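Local coordinates for protein 2,3-dihydroxybenzoate-AMP ligase (Bacillus subtilis, PDB 1MD9) that is an AMP-binding (ANL) family enzyme that binds AMP and 2,3-dihydroxy-benzoic acid where its large domain meets its C-terminal domain, at residues A[102-107]-A[231-236]; A[277-282]-A[515-520]. One frame throughout, in Å; residues are numbered along the deposited sequence.

Contacts 1 and 2, whose centres lie 13 Å apart, sit on adjoining walls of one ligand site. Contact 1 (102-107 with 231-236) is internal to the large AMP-binding domain, whereas contact 2 (277-282 with 515-520) brings a loop of the C-terminal region against that domain. The 515-520 loop also touches both halves of contact 1: Leu-106 CD2 is 3.5 Å from Gly-516 CA, and Pro-231 CG is 3.7 Å from Gly-516 O. In addition, Tyr-236 OH comes within 3.4 Å of Leu-278 O, where segments 231-236 and 277-282 meet. DBH is held from both contacts, by His-234 and Asn-235 in contact 1 and, with a less certain NZ position, by Lys-519 in contact 2.

Contact 1 (A[102-107]-A[231-236]); sequences PVFALP and PMAHNY. With DBH (2,3-dihydroxy-benzoic acid), chain C.
At the wall of the ligand pocket, the methyl group of Ala-233 fits between Phe-104 and Leu-106, where strand 101-104 runs out into a loop. Phe-104 CD2 meets Ala-233 CB obliquely at 3.7 Å, and Leu-106 CD1 approaches the same methyl from the loop at 4.0 Å. The Phe-104 ring is set there by its first torsion (-65°), which places CG beside its own backbone N, and Phe-186 packs against it edge-to-face. Farther along, the rings of Pro-107 and Pro-231 cross at about a right angle, CD of Pro-107 lying 4.0 Å from CB of Pro-231.

Ala-233 lies inside a type I beta turn closed by His-234 N to Pro-231 O (3.1 Å), whose end, with the residues after it, faces the ligand. With CG anti to the backbone N, the His-234 ring presents its NE2 edge to the DBH carboxylate, and NE2 donates a bent bond (132°) of 2.9 Å to DBH O9. Asn-235 ND2 gives a nearly straight one (173°) to DBH O3, also 2.9 Å; the amide's rotation is fixed by OD1, bonded to Tyr-207. Tyr-236 turns one ring face to DBH, C12 lying over it toward the rim and CD2 3.5 Å from DBH C9. This turn and helix start (PMAHNY) are consistent with the A4 motif of ANL enzymes, here part of the DBH pocket.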
ATOM      1  N   PRO A 102       8.959  -8.922  11.423  1.00 24.77           N
ATOM      2  CA  PRO A 102       7.730  -9.377  10.777  1.00 24.08           C
ATOM      3  C   PRO A 102       7.970  -9.403   9.279  1.00 24.26           C
ATOM      4  O   PRO A 102       8.954  -8.831   8.791  1.00 25.57           O
ATOM      5  CB  PRO A 102       6.729  -8.278  11.132  1.00 23.46           C
ATOM      6  CG  PRO A 102       7.202  -7.810  12.455  1.00 24.73           C
ATOM      7  CD  PRO A 102       8.707  -7.732  12.251  1.00 25.44           C
ATOM      8  N   VAL A 103       7.089 -10.080   8.549  1.00 23.78           N
ATOM      9  CA  VAL A 103       7.153 -10.086   7.086  1.00 22.58           C
ATOM     10  C   VAL A 103       5.690  -9.910   6.731  1.00 22.44           C
ATOM     11  O   VAL A 103       4.877 -10.810   6.945  1.00 24.77           O
ATOM     12  CB  VAL A 103       7.705 -11.384   6.527  1.00 21.83           C
ATOM     13  CG1 VAL A 103       7.588 -11.366   5.032  1.00 20.54           C
ATOM     14  CG2 VAL A 103       9.180 -11.530   6.920  1.00 22.09           C
ATOM     15  N   PHE A 104       5.354  -8.732   6.218  1.00 21.88           N
ATOM     16  CA  PHE A 104       3.969  -8.388   5.923  1.00 22.09           C
ATOM     17  C   PHE A 104       3.244  -8.967   4.725  1.00 22.18           C
ATOM     18  O   PHE A 104       3.187  -8.344   3.662  1.00 20.37           O
ATOM     19  CB  PHE A 104       3.830  -6.871   5.895  1.00 20.60           C
ATOM     20  CG  PHE A 104       4.071  -6.224   7.231  1.00 21.44           C
ATOM     21  CD1 PHE A 104       5.246  -5.514   7.478  1.00 19.87           C
ATOM     22  CD2 PHE A 104       3.105  -6.294   8.237  1.00 21.14           C
ATOM     23  CE1 PHE A 104       5.458  -4.874   8.702  1.00 18.46           C
ATOM     24  CE2 PHE A 104       3.308  -5.657   9.467  1.00 21.53           C
ATOM     25  CZ  PHE A 104       4.491  -4.941   9.697  1.00 19.81           C
ATOM     26  N   ALA A 105       2.649 -10.143   4.913  1.00 22.79           N
ATOM     27  CA  ALA A 105       1.885 -10.770   3.841  1.00 24.19           C
ATOM     28  C   ALA A 105       0.469 -10.246   3.962  1.00 24.14           C
ATOM     29  O   ALA A 105       0.042  -9.817   5.036  1.00 23.49           O
ATOM     30  CB  ALA A 105       1.889 -12.294   3.977  1.00 25.90           C
ATOM     31  N   LEU A 106      -0.261 -10.283   2.858  1.00 24.52           N
ATOM     32  CA  LEU A 106      -1.624  -9.790   2.864  1.00 24.00           C
ATOM     33  C   LEU A 106      -2.569 -10.957   3.097  1.00 23.97           C
ATOM     34  O   LEU A 106      -2.193 -12.117   2.919  1.00 23.48           O
ATOM     35  CB  LEU A 106      -1.907  -9.062   1.544  1.00 23.04           C
ATOM     36  CG  LEU A 106      -1.624  -7.539   1.521  1.00 21.16           C
ATOM     37  CD1 LEU A 106      -0.581  -7.150   2.567  1.00 21.50           C
ATOM     38  CD2 LEU A 106      -1.178  -7.127   0.128  1.00 19.42           C
ATOM     39  N   PRO A 107      -3.806 -10.670   3.519  1.00 24.60           N
ATOM     40  CA  PRO A 107      -4.742 -11.773   3.764  1.00 25.22           C
ATOM     41  C   PRO A 107      -5.240 -12.494   2.514  1.00 26.25           C
ATOM     42  O   PRO A 107      -5.821 -13.588   2.598  1.00 27.00           O
ATOM     43  CB  PRO A 107      -5.862 -11.104   4.571  1.00 23.77           C
ATOM     44  CG  PRO A 107      -5.831  -9.686   4.103  1.00 22.97           C
ATOM     45  CD  PRO A 107      -4.364  -9.379   3.968  1.00 24.16           C
ATOM     46  N   PRO A 231      -6.390  -3.615   3.474  1.00 14.94           N
ATOM     47  CA  PRO A 231      -5.572  -4.491   4.324  1.00 16.75           C
ATOM     48  C   PRO A 231      -4.450  -3.631   4.920  1.00 20.04           C
ATOM     49  O   PRO A 231      -3.543  -3.205   4.198  1.00 21.03           O
ATOM     50  CB  PRO A 231      -5.049  -5.523   3.338  1.00 17.01           C
ATOM     51  CG  PRO A 231      -6.150  -5.577   2.294  1.00 16.32           C
ATOM     52  CD  PRO A 231      -6.510  -4.137   2.106  1.00 14.70           C
HETATM   53  N   MSE A 232      -4.496  -3.375   6.227  1.00 22.82           N
HETATM   54  CA  MSE A 232      -3.489  -2.498   6.845  1.00 25.49           C
HETATM   55  C   MSE A 232      -2.012  -2.868   6.812  1.00 25.47           C
HETATM   56  O   MSE A 232      -1.160  -1.996   7.018  1.00 26.82           O
HETATM   57  CB  MSE A 232      -3.886  -2.155   8.287  1.00 27.45           C
HETATM   58  CG  MSE A 232      -4.495  -3.290   9.070  1.00 30.96           C
HETATM   59 SE   MSE A 232      -4.968  -2.638  10.822  1.00 36.38          SE
HETATM   60  CE  MSE A 232      -4.270  -4.096  11.925  1.00 33.15           C
ATOM     61  N   ALA A 233      -1.685  -4.132   6.570  1.00 24.78           N
ATOM     62  CA  ALA A 233      -0.273  -4.520   6.516  1.00 24.71           C
ATOM     63  C   ALA A 233       0.396  -3.849   5.325  1.00 24.79           C
ATOM     64  O   ALA A 233       1.622  -3.689   5.293  1.00 24.71           O
ATOM     65  CB  ALA A 233      -0.128  -6.032   6.396  1.00 24.73           C
ATOM     66  N   HIS A 234      -0.415  -3.457   4.347  1.00 24.85           N
ATOM     67  CA  HIS A 234       0.112  -2.810   3.153  1.00 24.35           C
ATOM     68  C   HIS A 234       0.661  -1.428   3.463  1.00 24.16           C
ATOM     69  O   HIS A 234      -0.022  -0.598   4.071  1.00 24.39           O
ATOM     70  CB  HIS A 234      -0.965  -2.660   2.091  1.00 24.26           C
ATOM     71  CG  HIS A 234      -0.461  -2.035   0.833  1.00 26.09           C
ATOM     72  ND1 HIS A 234       0.091  -2.775  -0.194  1.00 26.56           N
ATOM     73  CD2 HIS A 234      -0.323  -0.735   0.479  1.00 25.72           C
ATOM     74  CE1 HIS A 234       0.550  -1.956  -1.124  1.00 25.74           C
ATOM     75  NE2 HIS A 234       0.312  -0.713  -0.740  1.00 25.83           N
ATOM     76  N   ASN A 235       1.891  -1.190   3.016  1.00 24.39           N
ATOM     77  CA  ASN A 235       2.589   0.082   3.213  1.00 23.93           C
ATOM     78  C   ASN A 235       1.651   1.304   3.192  1.00 23.86           C
ATOM     79  O   ASN A 235       1.672   2.112   4.126  1.00 25.07           O
ATOM     80  CB  ASN A 235       3.676   0.230   2.141  1.00 23.21           C
ATOM     81  CG  ASN A 235       4.813   1.153   2.566  1.00 24.20           C
ATOM     82  OD1 ASN A 235       5.500   0.914   3.577  1.00 23.02           O
ATOM     83  ND2 ASN A 235       5.031   2.208   1.781  1.00 23.06           N
ATOM     84  N   TYR A 236       0.823   1.428   2.152  1.00 22.75           N
ATOM     85  CA  TYR A 236      -0.092   2.562   2.031  1.00 21.67           C
ATOM     86  C   TYR A 236      -0.898   2.753   3.311  1.00 23.26           C
ATOM     87  O   TYR A 236      -0.756   3.787   3.972  1.00 24.29           O
ATOM     88  CB  TYR A 236      -1.017   2.364   0.823  1.00 21.79           C
ATOM     89  CG  TYR A 236      -2.088   3.426   0.603  1.00 23.10           C
ATOM     90  CD1 TYR A 236      -3.158   3.178  -0.274  1.00 23.54           C
ATOM     91  CD2 TYR A 236      -2.037   4.667   1.241  1.00 22.65           C
ATOM     92  CE1 TYR A 236      -4.158   4.132  -0.515  1.00 24.05           C
ATOM     93  CE2 TYR A 236      -3.032   5.640   1.012  1.00 25.14           C
ATOM     94  CZ  TYR A 236      -4.094   5.365   0.130  1.00 26.84           C
ATOM     95  OH  TYR A 236      -5.091   6.310  -0.115  1.00 26.76           O
TER
HETATM   96  O17 DBH C 601       1.671   1.497  -4.377  1.00 22.44           O
HETATM   97  C21 DBH C 601       1.844   1.621  -2.962  1.00 21.40           C
HETATM   98  O9  DBH C 601       2.298   0.665  -2.364  1.00 25.07           O
HETATM   99  C18 DBH C 601       1.491   2.870  -2.157  1.00 20.58           C
HETATM  100  C15 DBH C 601       0.418   3.712  -2.556  1.00 19.98           C
HETATM  101  C12 DBH C 601       0.091   4.878  -1.805  1.00 19.52           C
HETATM  102  C3  DBH C 601       2.238   3.220  -0.997  1.00 19.15           C
HETATM  103  O3  DBH C 601       3.317   2.419  -0.565  1.00 18.33           O
HETATM  104  C6  DBH C 601       1.902   4.382  -0.248  1.00 19.53           C
HETATM  105  C9  DBH C 601       0.845   5.199  -0.652  1.00 19.68           C
HETATM  106  O6  DBH C 601       2.631   4.730   0.898  1.00 23.83           O

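Contact 2 (A[277-282]-A[515-520]); sequences ALVPPL and TGVGKV. With AMP (adenosine monophosphate), chain B; DBH (2,3-dihydroxy-benzoic acid), chain C.
Val-279 and Pro-281, at the start of helix 280-289, pack against the glycine-rich loop Thr-515 to Val-520, whose sequence TGVGKV fits the A10 motif of ANL enzymes. The contact thus joins the large domain to the C-terminal region, and across it the two segments meet by apolar contacts.

Val-279, the N-cap residue of the helix, uses both branches. Its CG1 is 4.1 Å from Val-517 CG1, the two side chains sliding past each other in opposite directions. The same CG1 lies 4.1 Å from CG of Lys-519, whose chain passes at about a right angle. CG2 turns instead to the backbone, 3.9 Å from Gly-518 O. With no side chain on Gly-518, the peptide itself forms the surface that Val-279 meets. Pro-281 CG also lies 3.9 Å from Gly-518 O, and the same CG meets CG2 of Val-520, the two side chains meeting at a slant.

Polar contacts point at the ligands. Beyond CG the Lys-519 chain is fully extended (chi2 180°), carrying NZ away from Val-279 toward DBH and the AMP phosphate. NZ is hydrogen-bonded to DBH O17 at 2.7 Å and weakly to Gly-307 O, although its modelled position is not certain.

Within the loop the internal bonds are weak: Gly-518 N reaches Thr-515 O at 2.7 Å, and Lys-519 N donates to Thr-515 OG1 at 3.2 Å with a bent angle of 131°.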
ATOM      1  N   ALA A 277      -8.392   5.986   3.738  1.00 27.95           N
ATOM      2  CA  ALA A 277      -7.702   5.878   2.453  1.00 27.56           C
ATOM      3  C   ALA A 277      -8.225   4.795   1.523  1.00 28.54           C
ATOM      4  O   ALA A 277      -8.359   3.629   1.913  1.00 29.82           O
ATOM      5  CB  ALA A 277      -6.226   5.652   2.689  1.00 27.59           C
ATOM      6  N   LEU A 278      -8.494   5.173   0.279  1.00 28.08           N
ATOM      7  CA  LEU A 278      -8.992   4.213  -0.696  1.00 26.79           C
ATOM      8  C   LEU A 278      -8.092   4.172  -1.920  1.00 25.60           C
ATOM      9  O   LEU A 278      -7.409   5.144  -2.237  1.00 27.23           O
ATOM     10  CB  LEU A 278     -10.403   4.599  -1.138  1.00 27.16           C
ATOM     11  CG  LEU A 278     -11.366   4.971  -0.003  1.00 29.26           C
ATOM     12  CD1 LEU A 278     -12.649   5.537  -0.612  1.00 29.18           C
ATOM     13  CD2 LEU A 278     -11.655   3.756   0.888  1.00 28.30           C
ATOM     14  N   VAL A 279      -8.059   3.028  -2.585  1.00 22.82           N
ATOM     15  CA  VAL A 279      -7.306   2.902  -3.820  1.00 20.20           C
ATOM     16  C   VAL A 279      -8.365   3.407  -4.827  1.00 20.66           C
ATOM     17  O   VAL A 279      -9.540   3.580  -4.468  1.00 21.56           O
ATOM     18  CB  VAL A 279      -6.919   1.412  -4.080  1.00 18.56           C
ATOM     19  CG1 VAL A 279      -5.665   1.059  -3.305  1.00 17.24           C
ATOM     20  CG2 VAL A 279      -8.039   0.480  -3.612  1.00 15.70           C
ATOM     21  N   PRO A 280      -7.990   3.648  -6.089  1.00 19.36           N
ATOM     22  CA  PRO A 280      -8.997   4.136  -7.048  1.00 18.75           C
ATOM     23  C   PRO A 280     -10.236   3.251  -7.308  1.00 19.85           C
ATOM     24  O   PRO A 280     -11.377   3.738  -7.250  1.00 20.35           O
ATOM     25  CB  PRO A 280      -8.189   4.342  -8.333  1.00 17.30           C
ATOM     26  CG  PRO A 280      -6.793   4.633  -7.833  1.00 16.74           C
ATOM     27  CD  PRO A 280      -6.641   3.644  -6.681  1.00 19.04           C
ATOM     28  N   PRO A 281     -10.037   1.946  -7.601  1.00 19.00           N
ATOM     29  CA  PRO A 281     -11.178   1.057  -7.876  1.00 18.10           C
ATOM     30  C   PRO A 281     -12.222   1.076  -6.773  1.00 19.33           C
ATOM     31  O   PRO A 281     -13.429   1.101  -7.039  1.00 17.75           O
ATOM     32  CB  PRO A 281     -10.528  -0.318  -8.034  1.00 17.88           C
ATOM     33  CG  PRO A 281      -9.118  -0.001  -8.459  1.00 19.97           C
ATOM     34  CD  PRO A 281      -8.779   1.178  -7.567  1.00 18.52           C
ATOM     35  N   LEU A 282     -11.745   1.061  -5.530  1.00 20.25           N
ATOM     36  CA  LEU A 282     -12.625   1.077  -4.371  1.00 20.22           C
ATOM     37  C   LEU A 282     -13.235   2.472  -4.195  1.00 20.82           C
ATOM     38  O   LEU A 282     -14.356   2.617  -3.686  1.00 20.18           O
ATOM     39  CB  LEU A 282     -11.835   0.662  -3.123  1.00 18.89           C
ATOM     40  CG  LEU A 282     -12.513   0.924  -1.775  1.00 17.71           C
ATOM     41  CD1 LEU A 282     -13.808   0.129  -1.696  1.00 15.19           C
ATOM     42  CD2 LEU A 282     -11.564   0.563  -0.634  1.00 15.45           C
ATOM     43  N   THR A 515      -5.603  -6.822  -6.662  1.00 28.22           N
ATOM     44  CA  THR A 515      -4.460  -7.321  -5.935  1.00 28.21           C
ATOM     45  C   THR A 515      -4.657  -7.240  -4.438  1.00 27.96           C
ATOM     46  O   THR A 515      -5.722  -6.843  -3.957  1.00 27.87           O
ATOM     47  CB  THR A 515      -3.219  -6.529  -6.306  1.00 28.79           C
ATOM     48  OG1 THR A 515      -3.473  -5.138  -6.085  1.00 30.48           O
ATOM     49  CG2 THR A 515      -2.884  -6.736  -7.766  1.00 28.77           C
ATOM     50  N   GLY A 516      -3.611  -7.620  -3.712  1.00 28.85           N
ATOM     51  CA  GLY A 516      -3.664  -7.608  -2.263  1.00 29.43           C
ATOM     52  C   GLY A 516      -4.432  -6.416  -1.726  1.00 29.41           C
ATOM     53  O   GLY A 516      -5.569  -6.566  -1.260  1.00 30.73           O
ATOM     54  N   VAL A 517      -3.830  -5.232  -1.812  1.00 27.27           N
ATOM     55  CA  VAL A 517      -4.473  -4.031  -1.303  1.00 26.24           C
ATOM     56  C   VAL A 517      -5.775  -3.673  -2.029  1.00 25.99           C
ATOM     57  O   VAL A 517      -6.586  -2.899  -1.502  1.00 25.81           O
ATOM     58  CB  VAL A 517      -3.512  -2.838  -1.369  1.00 25.72           C
ATOM     59  CG1 VAL A 517      -3.415  -2.338  -2.792  1.00 23.98           C
ATOM     60  CG2 VAL A 517      -3.971  -1.748  -0.417  1.00 24.62           C
ATOM     61  N   GLY A 518      -5.972  -4.224  -3.230  1.00 24.45           N
ATOM     62  CA  GLY A 518      -7.190  -3.952  -3.980  1.00 24.43           C
ATOM     63  C   GLY A 518      -7.055  -3.164  -5.286  1.00 25.26           C
ATOM     64  O   GLY A 518      -8.059  -2.677  -5.841  1.00 25.60           O
ATOM     65  N   LYS A 519      -5.836  -3.034  -5.800  1.00 22.53           N
ATOM     66  CA  LYS A 519      -5.657  -2.290  -7.037  1.00 22.47           C
ATOM     67  C   LYS A 519      -6.061  -3.166  -8.204  1.00 23.95           C
ATOM     68  O   LYS A 519      -6.067  -4.390  -8.090  1.00 25.29           O
ATOM     69  CB  LYS A 519      -4.194  -1.897  -7.227  1.00 22.25           C
ATOM     70  CG  LYS A 519      -3.532  -1.141  -6.085  1.00 19.10           C
ATOM     71  CD  LYS A 519      -2.099  -0.858  -6.465  1.00 17.29           C
ATOM     72  CE  LYS A 519      -1.269  -0.361  -5.316  1.00 16.92           C
ATOM     73  NZ  LYS A 519       0.109  -0.113  -5.809  1.00 15.17           N
ATOM     74  N   VAL A 520      -6.397  -2.554  -9.334  1.00 24.66           N
ATOM     75  CA  VAL A 520      -6.746  -3.342 -10.516  1.00 23.86           C
ATOM     76  C   VAL A 520      -5.430  -3.929 -11.009  1.00 23.72           C
ATOM     77  O   VAL A 520      -4.383  -3.277 -10.892  1.00 23.50           O
ATOM     78  CB  VAL A 520      -7.333  -2.466 -11.642  1.00 23.39           C
ATOM     79  CG1 VAL A 520      -7.555  -3.316 -12.889  1.00 24.71           C
ATOM     80  CG2 VAL A 520      -8.643  -1.844 -11.189  1.00 22.79           C
TER
HETATM   81  P   AMP B 600       3.302  -1.529  -6.493  1.00 48.50           P
HETATM   82  O1P AMP B 600       1.855  -1.189  -6.802  1.00 48.35           O
HETATM   83  O2P AMP B 600       3.431  -2.652  -5.511  1.00 49.13           O
HETATM   84  O3P AMP B 600       4.142  -1.826  -7.714  1.00 48.47           O
HETATM   85  O5' AMP B 600       4.052  -0.350  -5.593  1.00 45.89           O
HETATM   86  C5' AMP B 600       4.284   1.063  -5.945  1.00 42.54           C
HETATM   87  C4' AMP B 600       3.684   1.390  -7.302  1.00 40.17           C
HETATM   88  O4' AMP B 600       2.286   1.516  -7.397  1.00 38.50           O
HETATM   89  C3' AMP B 600       4.187   2.697  -7.951  1.00 40.26           C
HETATM   90  O3' AMP B 600       5.525   2.605  -8.464  1.00 41.68           O
HETATM   91  C2' AMP B 600       3.194   2.953  -9.057  1.00 39.31           C
HETATM   92  O2' AMP B 600       3.589   2.255 -10.273  1.00 39.49           O
HETATM   93  C1' AMP B 600       1.918   2.449  -8.434  1.00 38.15           C
HETATM   94  N9  AMP B 600       1.148   3.815  -7.812  1.00 37.04           N
HETATM   95  C8  AMP B 600       0.926   4.019  -6.487  1.00 36.76           C
HETATM   96  N7  AMP B 600       0.270   5.176  -6.271  1.00 36.62           N
HETATM   97  C5  AMP B 600       0.098   5.674  -7.484  1.00 35.72           C
HETATM   98  C6  AMP B 600      -0.556   6.867  -7.785  1.00 35.06           C
HETATM   99  N6  AMP B 600      -1.085   7.636  -6.839  1.00 33.86           N
HETATM  100  N1  AMP B 600      -0.630   7.207  -9.132  1.00 35.24           N
HETATM  101  C2  AMP B 600      -0.097   6.426 -10.117  1.00 35.37           C
HETATM  102  N3  AMP B 600       0.531   5.263  -9.813  1.00 35.81           N
HETATM  103  C4  AMP B 600       0.639   4.865  -8.496  1.00 36.20           C
HETATM  104  O17 DBH C 601       1.671   1.497  -4.377  1.00 22.44           O
HETATM  105  C21 DBH C 601       1.844   1.621  -2.962  1.00 21.40           C
HETATM  106  O9  DBH C 601       2.298   0.665  -2.364  1.00 25.07           O
HETATM  107  C18 DBH C 601       1.491   2.870  -2.157  1.00 20.58           C
HETATM  108  C15 DBH C 601       0.418   3.712  -2.556  1.00 19.98           C
HETATM  109  C12 DBH C 601       0.091   4.878  -1.805  1.00 19.52           C
HETATM  110  C3  DBH C 601       2.238   3.220  -0.997  1.00 19.15           C
HETATM  111  O3  DBH C 601       3.317   2.419  -0.565  1.00 18.33           O
HETATM  112  C6  DBH C 601       1.902   4.382  -0.248  1.00 19.53           C
HETATM  113  C9  DBH C 601       0.845   5.199  -0.652  1.00 19.68           C
HETATM  114  O6  DBH C 601       2.631   4.730   0.898  1.00 23.83           O